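Local structure of uncharacterized protein (Rhodobacter sphaeroides, 3PU2) at residues V106-L111 and L119-D124. The protein is of unknown function but belongs to the AHA1 family of the SRPBCC superfamily and is a putative activator of Hsp90 ATPase. Sequence-based numbering, arbitrary orientation.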
# COMPACT_ATOMS: atom_id res chain seq x y z
N VAL A 106 6.89 1.94 5.55
CA VAL A 106 5.69 2.52 4.99
C VAL A 106 4.71 3.04 6.02
O VAL A 106 4.32 2.32 6.93
CB VAL A 106 4.96 1.47 4.16
CG1 VAL A 106 3.79 2.09 3.47
CG2 VAL A 106 5.93 0.86 3.16
N THR A 107 4.29 4.28 5.85
CA THR A 107 3.37 4.92 6.79
C THR A 107 2.03 5.29 6.16
O THR A 107 1.98 6.02 5.17
CB THR A 107 4.02 6.21 7.36
OG1 THR A 107 5.39 5.94 7.69
CG2 THR A 107 3.28 6.70 8.59
N LEU A 108 0.95 4.79 6.74
CA LEU A 108 -0.38 5.09 6.23
C LEU A 108 -1.15 5.87 7.28
O LEU A 108 -1.31 5.43 8.42
CB LEU A 108 -1.15 3.80 5.92
CG LEU A 108 -0.49 2.79 5.00
CD1 LEU A 108 -1.22 1.47 5.12
CD2 LEU A 108 -0.46 3.28 3.55
N GLN A 109 -1.64 7.02 6.88
CA GLN A 109 -2.41 7.86 7.78
C GLN A 109 -3.78 8.10 7.14
O GLN A 109 -3.87 8.53 5.99
CB GLN A 109 -1.68 9.20 7.96
CG GLN A 109 -1.84 9.86 9.32
CD GLN A 109 -0.52 9.92 10.08
OE1 GLN A 109 0.54 10.14 9.48
NE2 GLN A 109 -0.57 9.75 11.39
N LEU A 110 -4.84 7.81 7.89
CA LEU A 110 -6.20 8.02 7.40
C LEU A 110 -6.94 9.13 8.17
O LEU A 110 -7.29 8.95 9.34
CB LEU A 110 -7.01 6.72 7.51
CG LEU A 110 -6.63 5.52 6.64
CD1 LEU A 110 -5.44 4.79 7.23
CD2 LEU A 110 -7.81 4.59 6.56
N LEU A 111 -7.16 10.27 7.52
CA LEU A 111 -7.86 11.39 8.14
C LEU A 111 -9.15 11.70 7.39
O LEU A 111 -9.15 11.82 6.17
CB LEU A 111 -6.98 12.64 8.16
CG LEU A 111 -6.25 13.02 6.87
CD1 LEU A 111 -6.08 14.52 6.78
CD2 LEU A 111 -4.91 12.31 6.83
N LEU A 119 -6.27 9.20 2.15
CA LEU A 119 -5.19 8.30 2.53
C LEU A 119 -3.86 8.95 2.24
O LEU A 119 -3.55 9.25 1.09
CB LEU A 119 -5.27 6.97 1.77
CG LEU A 119 -4.10 5.99 1.97
CD1 LEU A 119 -4.03 5.57 3.42
CD2 LEU A 119 -4.28 4.76 1.10
N ALA A 120 -3.09 9.19 3.30
CA ALA A 120 -1.77 9.77 3.16
C ALA A 120 -0.79 8.62 3.37
O ALA A 120 -0.84 7.92 4.39
CB ALA A 120 -1.55 10.85 4.21
N MSE A 121 0.09 8.42 2.39
CA MSE A 121 1.07 7.35 2.45
C MSE A 121 2.48 7.86 2.23
O MSE A 121 2.71 8.71 1.37
CB MSE A 121 0.73 6.29 1.41
CG MSE A 121 1.81 5.23 1.26
SE MSE A 121 1.29 3.71 0.21
CE MSE A 121 2.83 3.65 -0.95
N ALA A 122 3.42 7.34 3.00
CA ALA A 122 4.82 7.72 2.90
C ALA A 122 5.71 6.48 2.97
O ALA A 122 5.43 5.54 3.73
CB ALA A 122 5.19 8.66 4.01
N VAL A 123 6.78 6.49 2.19
CA VAL A 123 7.70 5.37 2.16
C VAL A 123 9.10 5.92 2.36
O VAL A 123 9.57 6.73 1.56
CB VAL A 123 7.62 4.63 0.80
CG1 VAL A 123 8.50 3.39 0.82
CG2 VAL A 123 6.20 4.24 0.51
N ASP A 124 9.75 5.51 3.45
CA ASP A 124 11.11 5.96 3.71
C ASP A 124 12.02 4.88 3.19
O ASP A 124 11.85 3.70 3.52
CB ASP A 124 11.36 6.15 5.21
CG ASP A 124 10.63 7.35 5.79
OD1 ASP A 124 10.75 8.46 5.21
OD2 ASP A 124 9.96 7.18 6.83
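Thr107 and Ala122 face each other as an antiparallel hydrogen-bonded pair, with Thr107 N giving its hydrogen to Ala122 O at 2.7 Å and Ala122 N returning one to Thr107 O at 2.9 Å; Gln109 and Ala120 repeat the pattern two residues along, and the two strand segments run at 167° to each other. Leu108 and Met121, a non-hydrogen-bonded pair, sit between these two, and Val106-Val123 and Leu110-Leu119 flank them; a CA-H...O contact puts Met121 CA 3.2 Å from Thr107 O. Side chains alternate between the two faces of the sheet. Val106, Leu108, Leu110, Leu119, Met121 and Val123 share one face. Leu108 and the selenomethionine Met121 lie side by side and point the same way: CD2 of the leucine rests 3.8 Å from Met121 CG and just as close to its SE. The extended start of the Met121 chain, with CG anti to the backbone N (chi1 172°), carries CG beside that methyl. Leu119 lies alongside its direct partner Leu110, pointing the same way, with CD1 4.1 Å from Leu110 CG; the same methyl reaches diagonally to Leu108 CB at 4.2 Å. These strands form a beta hairpin within the antiparallel sheet of a Bet v 1-like fold, whose long helix 139-156 brings Tyr147 against Leu119 and Met121, while Leu28 and Leu32 of helix 25-33 cover Leu110. Strand 88-93 adjoins 106-111 on its other edge, and strand 14-21 adjoins 119-124. The opposite face carries Thr107, Gln109, Ala120 and Ala122, and is less deeply buried. There the Gln109 side chain approaches Ala120 with its CB, 4.1 Å from the alanine CB, before bending at chi2 and leading the amide away.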